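Local atomic coordinates of prephenate dehydratase:Amino acid-binding ACT (Brucella abortus, PDB entry 6VH5), a protein that probably catalyses the conversion of prephenate to phenylpyruvate, carbon dioxide and water in L-phenylalanine biosynthesis, and binds phenylalanine. Residues 129-137 with 185-193. Sequence-based numbering, arbitrary orientation.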
ATOM      1  N   ALA A 129       3.789   8.061  12.305  1.00 53.89           N
ATOM      2  CA  ALA A 129       3.898   7.681  13.713  1.00 56.90           C
ATOM      3  C   ALA A 129       3.384   8.791  14.634  1.00 62.33           C
ATOM      4  O   ALA A 129       2.657   8.525  15.601  1.00 70.22           O
ATOM      5  CB  ALA A 129       5.347   7.337  14.049  1.00 50.68           C
ATOM      6  N   LEU A 130       3.760  10.041  14.355  1.00 56.35           N
ATOM      7  CA  LEU A 130       3.230  11.163  15.123  1.00 64.16           C
ATOM      8  C   LEU A 130       1.712  11.155  15.100  1.00 66.77           C
ATOM      9  O   LEU A 130       1.063  11.464  16.106  1.00 66.89           O
ATOM     10  CB  LEU A 130       3.775  12.488  14.582  1.00 65.46           C
ATOM     11  CG  LEU A 130       5.289  12.687  14.697  1.00 68.04           C
ATOM     12  CD1 LEU A 130       5.700  13.980  14.026  1.00 72.45           C
ATOM     13  CD2 LEU A 130       5.725  12.688  16.154  1.00 71.65           C
ATOM     14  N   GLY A 131       1.130  10.810  13.947  1.00 69.18           N
ATOM     15  CA  GLY A 131      -0.311  10.732  13.799  1.00 70.13           C
ATOM     16  C   GLY A 131      -0.955   9.596  14.565  1.00 70.80           C
ATOM     17  O   GLY A 131      -2.182   9.576  14.704  1.00 73.39           O
ATOM     18  N   GLN A 132      -0.176   8.605  14.984  1.00 70.84           N
ATOM     19  CA  GLN A 132      -0.704   7.510  15.786  1.00 68.68           C
ATOM     20  C   GLN A 132      -0.430   7.687  17.268  1.00 68.73           C
ATOM     21  O   GLN A 132      -0.837   6.840  18.068  1.00 67.82           O
ATOM     22  CB  GLN A 132      -0.134   6.174  15.298  1.00 62.00           C
ATOM     23  CG  GLN A 132      -0.449   5.911  13.854  1.00 57.78           C
ATOM     24  CD  GLN A 132       0.088   4.576  13.337  1.00 60.70           C
ATOM     25  OE1 GLN A 132      -0.364   4.093  12.304  1.00 66.29           O
ATOM     26  NE2 GLN A 132       1.050   3.984  14.049  1.00 55.24           N
ATOM     27  N   CYS A 133       0.240   8.769  17.653  1.00 69.23           N
ATOM     28  CA  CYS A 133       0.602   9.024  19.037  1.00 73.59           C
ATOM     29  C   CYS A 133       0.195  10.428  19.443  1.00 76.99           C
ATOM     30  O   CYS A 133       0.885  11.092  20.221  1.00 82.28           O
ATOM     31  CB  CYS A 133       2.104   8.828  19.240  1.00 72.19           C
ATOM     32  SG  CYS A 133       2.686   7.145  18.953  1.00 65.75           S
ATOM     33  N   ARG A 134      -0.950  10.896  18.945  1.00 80.97           N
ATOM     34  CA  ARG A 134      -1.339  12.278  19.201  1.00 82.50           C
ATOM     35  C   ARG A 134      -1.634  12.518  20.674  1.00 76.21           C
ATOM     36  O   ARG A 134      -1.305  13.592  21.197  1.00 69.16           O
ATOM     37  CB  ARG A 134      -2.556  12.653  18.351  1.00 89.82           C
ATOM     38  CG  ARG A 134      -2.223  13.019  16.906  1.00 94.36           C
ATOM     39  CD  ARG A 134      -3.473  13.376  16.117  1.00 98.92           C
ATOM     40  NE  ARG A 134      -4.325  12.212  15.900  1.00104.95           N
ATOM     41  CZ  ARG A 134      -4.305  11.464  14.799  1.00112.52           C
ATOM     42  NH1 ARG A 134      -3.472  11.755  13.809  1.00112.02           N
ATOM     43  NH2 ARG A 134      -5.111  10.413  14.688  1.00114.71           N
ATOM     44  N   ASN A 135      -2.178  11.511  21.371  1.00 67.12           N
ATOM     45  CA  ASN A 135      -2.618  11.704  22.749  1.00 65.25           C
ATOM     46  C   ASN A 135      -1.460  12.097  23.664  1.00 67.51           C
ATOM     47  O   ASN A 135      -1.589  13.039  24.460  1.00 62.69           O
ATOM     48  CB  ASN A 135      -3.312  10.445  23.267  1.00 68.01           C
ATOM     49  CG  ASN A 135      -4.728  10.280  22.713  1.00 75.00           C
ATOM     50  OD1 ASN A 135      -5.344  11.234  22.218  1.00 71.87           O
ATOM     51  ND2 ASN A 135      -5.244   9.053  22.783  1.00 74.91           N
ATOM     52  N   VAL A 136      -0.332  11.380  23.589  1.00 61.69           N
ATOM     53  CA  VAL A 136       0.803  11.691  24.465  1.00 71.79           C
ATOM     54  C   VAL A 136       1.498  12.981  24.067  1.00 74.92           C
ATOM     55  O   VAL A 136       2.189  13.586  24.895  1.00 79.19           O
ATOM     56  CB  VAL A 136       1.850  10.564  24.514  1.00 72.75           C
ATOM     57  CG1 VAL A 136       1.233   9.297  25.092  1.00 81.59           C
ATOM     58  CG2 VAL A 136       2.443  10.333  23.142  1.00 61.98           C
ATOM     59  N   ILE A 137       1.374  13.410  22.812  1.00 71.43           N
ATOM     60  CA  ILE A 137       1.901  14.722  22.456  1.00 70.14           C
ATOM     61  C   ILE A 137       1.014  15.815  23.043  1.00 71.54           C
ATOM     62  O   ILE A 137       1.507  16.833  23.547  1.00 79.00           O
ATOM     63  CB  ILE A 137       2.046  14.854  20.930  1.00 71.87           C
ATOM     64  CG1 ILE A 137       3.206  13.973  20.429  1.00 67.63           C
ATOM     65  CG2 ILE A 137       2.234  16.314  20.537  1.00 68.05           C
ATOM     66  CD1 ILE A 137       3.295  13.861  18.935  1.00 61.01           C
ATOM     67  N   ASN A 185       4.676   1.828  25.359  1.00 66.86           N
ATOM     68  CA  ASN A 185       3.455   1.545  24.590  1.00 76.06           C
ATOM     69  C   ASN A 185       2.506   2.742  24.575  1.00 76.79           C
ATOM     70  O   ASN A 185       1.359   2.666  25.017  1.00 70.85           O
ATOM     71  CB  ASN A 185       2.750   0.297  25.133  1.00 77.35           C
ATOM     72  CG  ASN A 185       3.549  -0.965  24.903  1.00 77.90           C
ATOM     73  OD1 ASN A 185       4.481  -0.985  24.090  1.00 73.82           O
ATOM     74  ND2 ASN A 185       3.207  -2.022  25.633  1.00 78.31           N
ATOM     75  N   VAL A 186       3.019   3.872  24.076  1.00 77.53           N
ATOM     76  CA  VAL A 186       2.311   5.139  24.217  1.00 72.26           C
ATOM     77  C   VAL A 186       1.364   5.430  23.059  1.00 73.83           C
ATOM     78  O   VAL A 186       0.734   6.499  23.047  1.00 75.52           O
ATOM     79  CB  VAL A 186       3.321   6.296  24.343  1.00 67.48           C
ATOM     80  CG1 VAL A 186       4.304   6.016  25.465  1.00 65.68           C
ATOM     81  CG2 VAL A 186       4.033   6.516  23.022  1.00 67.96           C
ATOM     82  N   GLU A 187       1.218   4.510  22.107  1.00 63.89           N
ATOM     83  CA  GLU A 187       0.379   4.748  20.940  1.00 63.01           C
ATOM     84  C   GLU A 187      -1.098   4.852  21.322  1.00 59.86           C
ATOM     85  O   GLU A 187      -1.558   4.288  22.323  1.00 56.75           O
ATOM     86  CB  GLU A 187       0.576   3.638  19.894  1.00 57.14           C
ATOM     87  CG  GLU A 187       0.100   2.260  20.327  1.00 57.75           C
ATOM     88  CD  GLU A 187       1.144   1.479  21.121  1.00 66.81           C
ATOM     89  OE1 GLU A 187       0.853   0.320  21.505  1.00 71.07           O
ATOM     90  OE2 GLU A 187       2.251   2.020  21.352  1.00 61.10           O
ATOM     91  N   ASP A 188      -1.834   5.613  20.509  1.00 60.76           N
ATOM     92  CA  ASP A 188      -3.254   5.862  20.716  1.00 63.85           C
ATOM     93  C   ASP A 188      -4.069   4.577  20.659  1.00 74.13           C
ATOM     94  O   ASP A 188      -4.639   4.147  21.667  1.00 73.52           O
ATOM     95  CB  ASP A 188      -3.766   6.856  19.666  1.00 71.59           C
ATOM     96  CG  ASP A 188      -3.170   8.250  19.835  1.00 85.85           C
ATOM     97  OD1 ASP A 188      -3.209   9.045  18.869  1.00 88.56           O
ATOM     98  OD2 ASP A 188      -2.617   8.539  20.919  1.00 88.96           O
ATOM     99  N   SER A 189      -4.099   3.939  19.494  1.00 83.22           N
ATOM    100  CA  SER A 189      -4.915   2.752  19.292  1.00 91.18           C
ATOM    101  C   SER A 189      -4.083   1.509  19.553  1.00 87.84           C
ATOM    102  O   SER A 189      -2.876   1.479  19.306  1.00 85.52           O
ATOM    103  CB  SER A 189      -5.485   2.701  17.871  1.00 93.34           C
ATOM    104  OG  SER A 189      -5.033   3.790  17.083  1.00 94.40           O
ATOM    105  N   GLU A 190      -4.743   0.473  20.038  1.00 84.73           N
ATOM    106  CA  GLU A 190      -4.075  -0.797  20.213  1.00 83.98           C
ATOM    107  C   GLU A 190      -4.370  -1.679  19.009  1.00 71.46           C
ATOM    108  O   GLU A 190      -5.037  -1.270  18.056  1.00 76.48           O
ATOM    109  CB  GLU A 190      -4.499  -1.446  21.529  1.00 94.99           C
ATOM    110  CG  GLU A 190      -5.972  -1.370  21.849  1.00103.25           C
ATOM    111  CD  GLU A 190      -6.235  -1.723  23.297  1.00108.72           C
ATOM    112  OE1 GLU A 190      -7.276  -2.349  23.592  1.00103.16           O
ATOM    113  OE2 GLU A 190      -5.374  -1.381  24.140  1.00116.66           O
ATOM    114  N   ASN A 191      -3.824  -2.889  19.033  1.00 65.22           N
ATOM    115  CA  ASN A 191      -4.053  -3.864  17.961  1.00 74.42           C
ATOM    116  C   ASN A 191      -3.536  -3.369  16.612  1.00 70.60           C
ATOM    117  O   ASN A 191      -4.212  -3.456  15.588  1.00 77.35           O
ATOM    118  CB  ASN A 191      -5.533  -4.243  17.884  1.00 78.48           C
ATOM    119  CG  ASN A 191      -5.862  -5.378  18.795  1.00 88.09           C
ATOM    120  OD1 ASN A 191      -6.536  -5.203  19.807  1.00 96.89           O
ATOM    121  ND2 ASN A 191      -5.353  -6.564  18.461  1.00 92.88           N
ATOM    122  N   ASN A 192      -2.331  -2.827  16.626  1.00 71.25           N
ATOM    123  CA  ASN A 192      -1.631  -2.439  15.415  1.00 66.76           C
ATOM    124  C   ASN A 192      -0.647  -3.560  15.110  1.00 64.73           C
ATOM    125  O   ASN A 192       0.293  -3.787  15.879  1.00 58.08           O
ATOM    126  CB  ASN A 192      -0.928  -1.099  15.601  1.00 64.20           C
ATOM    127  CG  ASN A 192      -0.278  -0.610  14.329  1.00 63.88           C
ATOM    128  OD1 ASN A 192      -0.437  -1.209  13.267  1.00 70.36           O
ATOM    129  ND2 ASN A 192       0.414   0.504  14.417  1.00 60.00           N
ATOM    130  N   VAL A 193      -0.920  -4.318  14.046  1.00 67.51           N
ATOM    131  CA  VAL A 193      -0.147  -5.503  13.687  1.00 64.65           C
ATOM    132  C   VAL A 193       0.355  -5.382  12.254  1.00 60.26           C
ATOM    133  O   VAL A 193      -0.360  -4.891  11.372  1.00 59.98           O
ATOM    134  CB  VAL A 193      -0.989  -6.782  13.857  1.00 68.81           C
ATOM    135  CG1 VAL A 193      -0.122  -8.011  13.687  1.00 72.60           C
ATOM    136  CG2 VAL A 193      -1.649  -6.782  15.222  1.00 66.06           C
TER
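Q132 meets the loop 185-193 through both backbone and side chain. Q132 O accepts an almost straight hydrogen bond from D188 N (2.9 Å, N-H...O 170°). Its long, extended side chain carries Q132 NE2 to 3.6 Å from N192 ND2, a van der Waals contact between two donor groups whose amides cross at about a right angle; N192 OD1 is held by N77. C133 is at the N-cap position, but its small thiol turns away, C133 SG lying 3.9 Å from E187 CA and against L168, so the carboxylate serving the first amides of helix 134-139 comes from D188. D188 OD1 takes R134 N at 2.9 Å in a bent bond (133°), while D188 OD2 takes N135 N more squarely at 3.0 Å. With CG anti to its own carbonyl carbon (chi1 -67°), D188 presents both oxygens to the helix end, and its negative charge probably complements the helix dipole. N135 sets its CB and amide against D188 OD2 without a side-chain hydrogen bond; its OD1 bonds to R138. V136 points its branched side chain at V186, V136 CG1 against V186 CB (3.7 Å). The arrangement resembles helix N-capping, with the carboxylate supplied by a distant loop that connects the two mixed sheets of the prephenate dehydratase domain.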